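Local coordinates for protein S-adenosylmethionine dependent methyltransferase (Mesorhizobium loti, PDB 3BKW) that probably transfers methyl groups from S-adenosylmethionine to an acceptor, with a Rossmann-like class I methyltransferase fold, at residues A116-A124 with G186-V194; P147-G156 with W167-R178. One frame throughout, in Å; residues are numbered along the deposited sequence. Where two conformers were deposited one is given.

Contact 1. Residues A116-A124 with G186-V194. With EDO (1,2-ethanediol), chain D; EDO (1,2-ethanediol), chain C; EDO (1,2-ethanediol), chain E.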
loop_
_atom_site.group_PDB
_atom_site.type_symbol
_atom_site.label_atom_id
_atom_site.label_comp_id
_atom_site.label_asym_id
_atom_site.label_seq_id
_atom_site.Cartn_x
_atom_site.Cartn_y
_atom_site.Cartn_z
ATOM N N ALA A 116 4.502 -17.384 0.653
ATOM C CA ALA A 116 4.408 -18.274 -0.513
ATOM C C ALA A 116 4.106 -17.551 -1.822
ATOM O O ALA A 116 4.597 -17.949 -2.860
ATOM C CB ALA A 116 3.321 -19.342 -0.278
ATOM N N LEU A 117 3.271 -16.508 -1.776
ATOM C CA LEU A 117 2.784 -15.871 -2.981
ATOM C C LEU A 117 3.811 -15.097 -3.768
ATOM O O LEU A 117 3.636 -14.951 -4.972
ATOM C CB LEU A 117 1.540 -15.032 -2.726
ATOM C CG LEU A 117 0.310 -15.754 -2.150
ATOM C CD1 LEU A 117 -0.891 -14.824 -2.406
ATOM C CD2 LEU A 117 0.040 -17.126 -2.687
ATOM N N HIS A 118 4.917 -14.697 -3.128
ATOM C CA HIS A 118 6.020 -14.068 -3.867
ATOM C C HIS A 118 6.734 -15.020 -4.833
ATOM O O HIS A 118 7.532 -14.564 -5.640
ATOM C CB HIS A 118 7.000 -13.291 -2.995
ATOM C CG HIS A 118 7.555 -14.067 -1.853
ATOM N ND1 HIS A 118 7.036 -13.982 -0.588
ATOM C CD2 HIS A 118 8.571 -14.950 -1.779
ATOM C CE1 HIS A 118 7.722 -14.761 0.228
ATOM N NE2 HIS A 118 8.645 -15.378 -0.474
ATOM N N TYR A 119 6.468 -16.329 -4.738
ATOM C CA TYR A 119 7.003 -17.319 -5.689
ATOM C C TYR A 119 6.047 -17.687 -6.838
ATOM O O TYR A 119 6.411 -18.466 -7.714
ATOM C CB TYR A 119 7.431 -18.587 -4.942
ATOM C CG TYR A 119 8.436 -18.313 -3.836
ATOM C CD1 TYR A 119 9.647 -17.656 -4.109
ATOM C CD2 TYR A 119 8.186 -18.704 -2.516
ATOM C CE1 TYR A 119 10.588 -17.388 -3.095
ATOM C CE2 TYR A 119 9.140 -18.447 -1.493
ATOM C CZ TYR A 119 10.336 -17.786 -1.805
ATOM O OH TYR A 119 11.289 -17.484 -0.830
ATOM N N VAL A 120 4.855 -17.069 -6.855
ATOM C CA VAL A 120 3.815 -17.353 -7.854
ATOM C C VAL A 120 3.906 -16.296 -8.939
ATOM O O VAL A 120 3.716 -15.134 -8.638
ATOM C CB VAL A 120 2.408 -17.378 -7.188
ATOM C CG1 VAL A 120 1.316 -17.551 -8.231
ATOM C CG2 VAL A 120 2.338 -18.525 -6.170
ATOM N N GLU A 121 4.142 -16.702 -10.190
ATOM C CA GLU A 121 4.297 -15.752 -11.291
ATOM C C GLU A 121 2.993 -15.035 -11.621
ATOM O O GLU A 121 2.971 -13.800 -11.689
ATOM C CB GLU A 121 4.856 -16.431 -12.542
ATOM C CG GLU A 121 5.241 -15.450 -13.646
ATOM C CD GLU A 121 6.060 -16.075 -14.767
ATOM O OE1 GLU A 121 6.009 -17.310 -14.961
ATOM O OE2 GLU A 121 6.755 -15.305 -15.467
ATOM N N ASP A 122 1.928 -15.811 -11.834
ATOM C CA ASP A 122 0.605 -15.261 -12.178
ATOM C C ASP A 122 -0.233 -15.181 -10.903
ATOM O O ASP A 122 -1.146 -15.985 -10.675
ATOM C CB ASP A 122 -0.046 -16.116 -13.276
ATOM C CG ASP A 122 -1.300 -15.480 -13.864
ATOM O OD1 ASP A 122 -1.724 -14.397 -13.392
ATOM O OD2 ASP A 122 -1.849 -16.091 -14.808
ATOM N N VAL A 123 0.069 -14.178 -10.084
ATOM C CA VAL A 123 -0.587 -14.054 -8.783
ATOM C C VAL A 123 -2.058 -13.673 -8.930
ATOM O O VAL A 123 -2.873 -14.107 -8.130
ATOM C CB VAL A 123 0.187 -13.128 -7.824
ATOM C CG1 VAL A 123 -0.033 -11.657 -8.138
ATOM C CG2 VAL A 123 -0.177 -13.454 -6.398
ATOM N N ALA A 124 -2.385 -12.880 -9.958
ATOM C CA ALA A 124 -3.778 -12.495 -10.235
ATOM C C ALA A 124 -4.674 -13.718 -10.455
ATOM O O ALA A 124 -5.791 -13.771 -9.916
ATOM C CB ALA A 124 -3.881 -11.526 -11.415
ATOM N N GLY A 186 17.493 -21.489 -4.041
ATOM C CA GLY A 186 16.962 -22.218 -5.197
ATOM C C GLY A 186 15.568 -21.782 -5.620
ATOM O O GLY A 186 14.821 -22.592 -6.169
ATOM N N VAL A 187 15.243 -20.512 -5.390
ATOM C CA VAL A 187 13.923 -19.925 -5.684
ATOM C C VAL A 187 14.053 -18.641 -6.504
ATOM O O VAL A 187 15.055 -17.910 -6.376
ATOM C CB VAL A 187 13.125 -19.599 -4.373
ATOM C CG1 VAL A 187 12.909 -20.880 -3.554
ATOM C CG2 VAL A 187 13.816 -18.488 -3.533
ATOM N N VAL A 188 13.065 -18.424 -7.379
ATOM C CA VAL A 188 12.901 -17.188 -8.155
ATOM C C VAL A 188 11.663 -16.549 -7.538
ATOM O O VAL A 188 10.637 -17.207 -7.410
ATOM C CB VAL A 188 12.636 -17.452 -9.652
ATOM C CG1 VAL A 188 12.332 -16.153 -10.391
ATOM C CG2 VAL A 188 13.833 -18.164 -10.306
ATOM N N LYS A 189 11.792 -15.296 -7.130
ATOM C CA LYS A 189 10.681 -14.529 -6.558
ATOM C C LYS A 189 10.233 -13.512 -7.572
ATOM O O LYS A 189 10.972 -13.192 -8.507
ATOM C CB LYS A 189 11.054 -13.899 -5.231
ATOM C CG LYS A 189 12.261 -12.972 -5.208
ATOM C CD LYS A 189 12.605 -12.694 -3.751
ATOM C CE LYS A 189 13.891 -12.000 -3.585
ATOM N NZ LYS A 189 14.221 -11.937 -2.104
ATOM N N HIS A 190 9.016 -13.016 -7.392
ATOM C CA HIS A 190 8.384 -12.096 -8.331
ATOM C C HIS A 190 8.152 -10.777 -7.674
ATOM O O HIS A 190 7.331 -10.644 -6.769
ATOM C CB HIS A 190 7.104 -12.734 -8.851
ATOM C CG HIS A 190 7.392 -13.985 -9.608
ATOM N ND1 HIS A 190 7.774 -13.981 -10.932
ATOM C CD2 HIS A 190 7.526 -15.261 -9.182
ATOM C CE1 HIS A 190 8.038 -15.216 -11.311
ATOM N NE2 HIS A 190 7.893 -16.013 -10.268
ATOM N N HIS A 191 8.926 -9.795 -8.139
ATOM C CA HIS A 191 8.863 -8.461 -7.623
ATOM C C HIS A 191 7.659 -7.752 -8.200
ATOM O O HIS A 191 7.527 -7.627 -9.424
ATOM C CB HIS A 191 10.128 -7.672 -7.940
ATOM C CG HIS A 191 10.051 -6.253 -7.495
ATOM N ND1 HIS A 191 9.986 -5.883 -6.165
ATOM C CD2 HIS A 191 10.008 -5.107 -8.208
ATOM C CE1 HIS A 191 9.910 -4.566 -6.092
ATOM N NE2 HIS A 191 9.917 -4.072 -7.314
ATOM N N ARG A 192 6.770 -7.328 -7.300
ATOM C CA ARG A 192 5.569 -6.574 -7.645
ATOM C C ARG A 192 5.456 -5.503 -6.584
ATOM O O ARG A 192 5.622 -5.804 -5.392
ATOM C CB ARG A 192 4.321 -7.456 -7.615
ATOM C CG ARG A 192 4.204 -8.416 -8.795
ATOM C CD ARG A 192 2.991 -9.335 -8.671
ATOM N NE ARG A 192 3.203 -10.446 -7.728
ATOM C CZ ARG A 192 3.478 -11.726 -8.039
ATOM N NH1 ARG A 192 3.540 -12.159 -9.299
ATOM N NH2 ARG A 192 3.621 -12.604 -7.043
ATOM N N THR A 193 5.116 -4.283 -7.001
ATOM C CA THR A 193 4.977 -3.168 -6.059
ATOM C C THR A 193 3.726 -3.387 -5.183
ATOM O O THR A 193 2.861 -4.208 -5.514
ATOM C CB THR A 193 4.857 -1.822 -6.817
ATOM O OG1 THR A 193 3.622 -1.790 -7.541
ATOM C CG2 THR A 193 6.058 -1.581 -7.780
ATOM N N VAL A 194 3.629 -2.655 -4.073
ATOM C CA VAL A 194 2.444 -2.731 -3.193
ATOM C C VAL A 194 1.180 -2.402 -4.014
ATOM O O VAL A 194 0.178 -3.103 -3.926
ATOM C CB VAL A 194 2.534 -1.777 -1.964
ATOM C CG1 VAL A 194 1.275 -1.891 -1.081
ATOM C CG2 VAL A 194 3.795 -2.049 -1.123
HETATM C C1 EDO D . 5.700 -9.996 -12.052
HETATM O O1 EDO D . 6.525 -9.621 -10.951
HETATM C C2 EDO D . 5.879 -11.486 -12.318
HETATM O O2 EDO D . 7.257 -11.807 -12.597
HETATM C C1 EDO C . 3.021 -10.202 -4.078
HETATM O O1 EDO C . 2.261 -9.702 -5.199
HETATM C C2 EDO C . 4.515 -9.862 -4.199
HETATM O O2 EDO C . 5.197 -10.737 -5.097
HETATM C C1 EDO E . -3.150 -12.404 -15.612
HETATM O O1 EDO E . -3.709 -13.151 -14.530
HETATM C C2 EDO E . -4.268 -11.784 -16.446
HETATM O O2 EDO E . -5.156 -10.967 -15.659
HETATM O O HOH W 1 9.190 -19.312 -8.260
HETATM O O HOH W 2 8.302 -18.821 -10.636
#
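Val123 CG1 sits over the centre of one face of the Arg192 guanidinium, 3.4 Å above the plane; His190 O, two residues back, lies off the opposite face toward the rim. At the edge, NH1 and NH2 both donate end-on to Val120 O, at 3.1 and 3.0 Å, so that one carbonyl takes a forked bond almost in the guanidinium plane. A bend at chi3 (-78°) turns the arginine tip into this site, and NE bonds a 1,2-ethanediol, probably left from crystallisation. The ring of His190 carries Glu121 CA over its centre, a CH-pi contact 3.7 Å from the centroid and only 5° off the normal. At its edge ND1 meets a second ethanediol and NE2 a water. On the Tyr119 ring, His118 CD2 sits 3.3 Å over the centre of one face and Val188 O lies in plane at the edge. Tyr119 swings this ring, from a CB that points away, back to Val187, with CE1 3.4 Å from Val187 CG2; a water links Tyr119 O to Val188 O. The backbone ties the segments directly, His190 N giving a 2.8 Å bond to His118 O. Lys189 NZ turns away to salt bridges with Glu145 and Asp181. Thus the 3-10 turn after strand 108-114 and the start of helix 123-133 meet strand 189-191, which pairs antiparallel with strand 176-178, with helix 147-150 packed nearby.

Contact 2. Residues P147-G156 with W167-R178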
loop_
_atom_site.group_PDB
_atom_site.type_symbol
_atom_site.label_atom_id
_atom_site.label_comp_id
_atom_site.label_asym_id
_atom_site.label_seq_id
_atom_site.Cartn_x
_atom_site.Cartn_y
_atom_site.Cartn_z
ATOM N N PRO A 147 8.094 -5.383 -1.439
ATOM C CA PRO A 147 8.881 -4.947 -2.602
ATOM C C PRO A 147 10.171 -4.136 -2.306
ATOM O O PRO A 147 11.113 -4.179 -3.089
ATOM C CB PRO A 147 7.843 -4.178 -3.453
ATOM C CG PRO A 147 6.774 -3.824 -2.517
ATOM C CD PRO A 147 6.697 -4.919 -1.522
ATOM N N ILE A 148 10.234 -3.410 -1.185
ATOM C CA ILE A 148 11.479 -2.734 -0.779
ATOM C C ILE A 148 12.598 -3.768 -0.597
ATOM O O ILE A 148 13.727 -3.543 -0.999
ATOM C CB ILE A 148 11.303 -1.922 0.512
ATOM C CG1 ILE A 148 10.520 -0.648 0.197
ATOM C CG2 ILE A 148 12.690 -1.569 1.136
ATOM C CD1 ILE A 148 10.070 0.118 1.403
ATOM N N TYR A 149 12.256 -4.897 0.020
ATOM C CA TYR A 149 13.177 -5.986 0.239
ATOM C C TYR A 149 13.520 -6.733 -1.059
ATOM O O TYR A 149 14.686 -7.112 -1.263
ATOM C CB TYR A 149 12.593 -6.935 1.299
ATOM C CG TYR A 149 13.505 -8.065 1.688
ATOM C CD1 TYR A 149 14.519 -7.888 2.632
ATOM C CD2 TYR A 149 13.346 -9.329 1.122
ATOM C CE1 TYR A 149 15.372 -8.951 2.988
ATOM C CE2 TYR A 149 14.194 -10.388 1.455
ATOM C CZ TYR A 149 15.193 -10.198 2.406
ATOM O OH TYR A 149 16.037 -11.242 2.732
HETATM N N MSE A 150 12.535 -6.956 -1.923
HETATM C CA MSE A 150 12.742 -7.697 -3.182
HETATM C C MSE A 150 13.371 -6.916 -4.331
HETATM O O MSE A 150 13.997 -7.506 -5.204
HETATM C CB MSE A 150 11.410 -8.243 -3.705
HETATM C CG MSE A 150 10.749 -9.252 -2.804
HETATM SE SE MSE A 150 9.228 -10.067 -3.709
HETATM C CE MSE A 150 8.060 -8.456 -3.874
ATOM N N ALA A 151 13.152 -5.604 -4.365
ATOM C CA ALA A 151 13.606 -4.759 -5.483
ATOM C C ALA A 151 15.080 -4.804 -5.890
ATOM O O ALA A 151 15.374 -4.955 -7.071
ATOM C CB ALA A 151 13.226 -3.290 -5.226
ATOM N N PRO A 152 16.004 -4.654 -4.926
ATOM C CA PRO A 152 17.400 -4.433 -5.332
ATOM C C PRO A 152 18.113 -5.554 -6.097
ATOM O O PRO A 152 17.892 -6.733 -5.821
ATOM C CB PRO A 152 18.114 -4.130 -4.004
ATOM C CG PRO A 152 17.041 -3.838 -3.028
ATOM C CD PRO A 152 15.863 -4.642 -3.458
ATOM N N ALA A 153 18.948 -5.164 -7.057
ATOM C CA ALA A 153 19.757 -6.127 -7.811
ATOM C C ALA A 153 20.793 -6.791 -6.895
ATOM O O ALA A 153 21.123 -7.968 -7.083
ATOM C CB ALA A 153 20.432 -5.433 -8.957
ATOM N N ARG A 154 21.306 -6.038 -5.923
ATOM C CA ARG A 154 22.283 -6.508 -4.943
ATOM C C ARG A 154 21.736 -6.150 -3.561
ATOM O O ARG A 154 22.198 -5.188 -2.947
ATOM C CB ARG A 154 23.631 -5.825 -5.195
ATOM C CG ARG A 154 24.280 -6.180 -6.516
ATOM C CD ARG A 154 25.630 -5.469 -6.709
ATOM N NE ARG A 154 26.608 -5.785 -5.667
ATOM N N PRO A 155 20.751 -6.925 -3.056
ATOM C CA PRO A 155 20.127 -6.561 -1.791
ATOM C C PRO A 155 21.070 -6.751 -0.622
ATOM O O PRO A 155 21.875 -7.686 -0.609
ATOM C CB PRO A 155 18.938 -7.511 -1.694
ATOM C CG PRO A 155 19.354 -8.684 -2.481
ATOM C CD PRO A 155 20.191 -8.181 -3.587
ATOM N N GLY A 156 20.984 -5.832 0.324
ATOM C CA GLY A 156 21.807 -5.866 1.515
ATOM C C GLY A 156 21.895 -4.519 2.171
ATOM O O GLY A 156 21.499 -3.514 1.603
ATOM N N TRP A 167 19.437 0.891 3.521
ATOM C CA TRP A 167 18.999 -0.167 2.614
ATOM C C TRP A 167 18.846 0.436 1.225
ATOM O O TRP A 167 17.802 1.063 0.922
ATOM C CB TRP A 167 17.682 -0.785 3.097
ATOM C CG TRP A 167 17.204 -1.936 2.247
ATOM C CD1 TRP A 167 16.312 -1.880 1.227
ATOM C CD2 TRP A 167 17.626 -3.306 2.334
ATOM N NE1 TRP A 167 16.121 -3.123 0.707
ATOM C CE2 TRP A 167 16.917 -4.023 1.349
ATOM C CE3 TRP A 167 18.502 -4.003 3.183
ATOM C CZ2 TRP A 167 17.065 -5.414 1.159
ATOM C CZ3 TRP A 167 18.671 -5.405 2.993
ATOM C CH2 TRP A 167 17.953 -6.089 1.980
ATOM N N PRO A 168 19.886 0.308 0.376
ATOM C CA PRO A 168 19.809 0.834 -0.990
ATOM C C PRO A 168 18.789 0.128 -1.877
ATOM O O PRO A 168 18.781 -1.102 -1.953
ATOM C CB PRO A 168 21.234 0.647 -1.520
ATOM C CG PRO A 168 22.071 0.570 -0.336
ATOM C CD PRO A 168 21.250 -0.195 0.647
ATOM N N ILE A 169 17.951 0.922 -2.531
ATOM C CA ILE A 169 16.912 0.448 -3.420
ATOM C C ILE A 169 17.275 0.821 -4.855
ATOM O O ILE A 169 17.758 1.918 -5.104
ATOM C CB ILE A 169 15.535 1.108 -3.036
ATOM C CG1 ILE A 169 15.050 0.580 -1.664
ATOM C CG2 ILE A 169 14.463 0.813 -4.062
ATOM C CD1 ILE A 169 13.845 1.378 -1.052
ATOM N N ASP A 170 17.100 -0.122 -5.775
ATOM C CA ASP A 170 17.128 0.153 -7.217
ATOM C C ASP A 170 16.012 -0.664 -7.876
ATOM O O ASP A 170 15.510 -1.651 -7.296
ATOM C CB ASP A 170 18.481 -0.152 -7.874
ATOM C CG ASP A 170 18.773 -1.638 -7.927
ATOM O OD1 ASP A 170 19.166 -2.188 -6.898
ATOM O OD2 ASP A 170 18.601 -2.248 -9.002
ATOM N N ARG A 171 15.610 -0.215 -9.067
ATOM C CA ARG A 171 14.589 -0.862 -9.900
ATOM C C ARG A 171 13.278 -1.227 -9.175
ATOM O O ARG A 171 12.620 -2.204 -9.511
ATOM C CB ARG A 171 15.222 -2.082 -10.596
ATOM C CG ARG A 171 16.398 -1.691 -11.513
ATOM C CD ARG A 171 17.089 -2.856 -12.210
ATOM N NE ARG A 171 16.261 -3.541 -13.215
ATOM C CZ ARG A 171 15.759 -4.789 -13.153
ATOM N NH1 ARG A 171 15.976 -5.618 -12.125
ATOM N NH2 ARG A 171 15.030 -5.233 -14.181
ATOM N N TYR A 172 12.886 -0.427 -8.185
ATOM C CA TYR A 172 11.636 -0.688 -7.462
ATOM C C TYR A 172 10.423 -0.734 -8.377
ATOM O O TYR A 172 9.506 -1.539 -8.150
ATOM C CB TYR A 172 11.422 0.350 -6.372
ATOM C CG TYR A 172 10.204 0.126 -5.489
ATOM C CD1 TYR A 172 10.289 -0.642 -4.320
ATOM C CD2 TYR A 172 8.981 0.718 -5.807
ATOM C CE1 TYR A 172 9.175 -0.810 -3.490
ATOM C CE2 TYR A 172 7.861 0.563 -4.989
ATOM C CZ TYR A 172 7.960 -0.205 -3.827
ATOM O OH TYR A 172 6.859 -0.371 -3.018
ATOM N N LEU A 173 10.416 0.101 -9.421
ATOM C CA LEU A 173 9.284 0.143 -10.355
ATOM C C LEU A 173 9.420 -0.792 -11.554
ATOM O O LEU A 173 8.521 -0.814 -12.425
ATOM C CB LEU A 173 9.000 1.580 -10.805
ATOM C CG LEU A 173 8.511 2.610 -9.775
ATOM C CD1 LEU A 173 7.266 2.099 -9.031
ATOM C CD2 LEU A 173 9.573 3.064 -8.787
ATOM N N VAL A 174 10.510 -1.571 -11.605
ATOM C CA VAL A 174 10.730 -2.526 -12.692
ATOM C C VAL A 174 10.304 -3.873 -12.134
ATOM O O VAL A 174 11.038 -4.499 -11.380
ATOM C CB VAL A 174 12.190 -2.563 -13.168
ATOM C CG1 VAL A 174 12.323 -3.511 -14.357
ATOM C CG2 VAL A 174 12.649 -1.176 -13.524
ATOM N N GLU A 175 9.113 -4.323 -12.512
ATOM C CA GLU A 175 8.551 -5.560 -11.986
ATOM C C GLU A 175 9.013 -6.743 -12.784
ATOM O O GLU A 175 9.357 -6.610 -13.965
ATOM C CB GLU A 175 7.034 -5.465 -11.933
ATOM C CG GLU A 175 6.560 -4.424 -10.930
ATOM C CD GLU A 175 5.058 -4.283 -10.863
ATOM O OE1 GLU A 175 4.365 -4.452 -11.903
ATOM O OE2 GLU A 175 4.565 -3.990 -9.765
ATOM N N GLY A 176 9.021 -7.904 -12.134
ATOM C CA GLY A 176 9.439 -9.139 -12.764
ATOM C C GLY A 176 10.202 -10.056 -11.837
ATOM O O GLY A 176 10.387 -9.760 -10.658
ATOM N N PRO A 177 10.672 -11.187 -12.388
ATOM C CA PRO A 177 11.431 -12.146 -11.615
ATOM C C PRO A 177 12.741 -11.590 -11.069
ATOM O O PRO A 177 13.414 -10.820 -11.760
ATOM C CB PRO A 177 11.755 -13.256 -12.629
ATOM C CG PRO A 177 10.898 -13.052 -13.753
ATOM C CD PRO A 177 10.490 -11.637 -13.783
ATOM N N ARG A 178 13.062 -11.971 -9.836
ATOM C CA ARG A 178 14.328 -11.644 -9.205
ATOM C C ARG A 178 15.005 -12.963 -8.863
ATOM O O ARG A 178 14.376 -13.866 -8.291
ATOM C CB ARG A 178 14.113 -10.828 -7.942
ATOM C CG ARG A 178 13.542 -9.433 -8.173
ATOM C CD ARG A 178 14.519 -8.563 -8.906
ATOM N NE ARG A 178 14.209 -7.138 -8.805
ATOM C CZ ARG A 178 13.366 -6.452 -9.578
ATOM N NH1 ARG A 178 12.627 -7.047 -10.518
ATOM N NH2 ARG A 178 13.230 -5.144 -9.366
HETATM O O HOH W 3 17.098 -4.620 -9.139
HETATM O O HOH W 4 21.244 -3.165 -5.884
HETATM O O HOH W 5 21.524 -2.483 -3.202
HETATM O O HOH W 6 19.652 -3.289 -0.610
#
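Trp167 and Ile148 meet where helix 147-150 and the hairpin 158-159/165-169 pack together in what appears to be an insertion after strand 138-145 of the Rossmann-like methyltransferase fold. Packing is tight along the helix. Trp167 NE1 donates to Ile148 O at 3.0 Å, approaching from above the carbonyl plane, while Ile148 CG2 rests 3.6 Å from Trp167 CD1. With CG anti to the backbone N, chi1 -177° brings the indole edge to Ile148 O; the Tyr149 ring runs nearly parallel to the indole, planes at 9°, but slid so far that the two barely overlap. Gly156 lies close against an indole face, its C 3.4 Å from Trp167 CZ3 and its O toward the rim. Next along, Ile169 CD1 touches Ile148 CG2, and the Tyr172 ring brings CE1 to 3.6 Å from Pro147 CB, its hydroxyl bonded to Glu213 of the second subunit. Beyond the helix, Ala153 N bonds the syn lone pair of Asp170 OD1 at 3.0 Å.

The looser side is watery. One water joins Ala151 O to Asp170 OD2, another joins Arg154 N to Asp170 OD1, and a third accepts from Gly156 N close to Pro168 O. Trp167, Pro168 and Ile169 also pair antiparallel with a strand of the second subunit, carrying the sheet across the interface.

Arg178 closes the other end by holding two carbonyl oxygens in its guanidinium plane, with Arg171 NH1 3.7 Å over the centre of one face: NE and NH2 grip Ala151 O side-on at 3.0 and 3.1 Å, and NH1 and NH2 grip Val174 O end-on, so that NH2 serves both oxygens.

Overall arrangement
From the N-terminal side, the chain leaves strand 108-114 through 116-124, the first half of contact 1, then runs along helix 123-133 and strand 138-145 into helix 147-150. There contact 2 opens; it closes a short loop of ten residues at 167-178, wholly within the longer loop of 61 residues that contact 1 completes at 186-194. The two therefore nest and do not cross. Their centres are about 13 Å apart, and they meet directly: strands 176-178 and 189-191 pair antiparallel, and His191 NE2 lies 2.7 Å from Tyr172 O, probably hydrogen-bonded. Contact 2 folds the excursion after strand 138-145 on itself; contact 1 fastens its far end to the loop after strand 108-114. Both reach the second subunit.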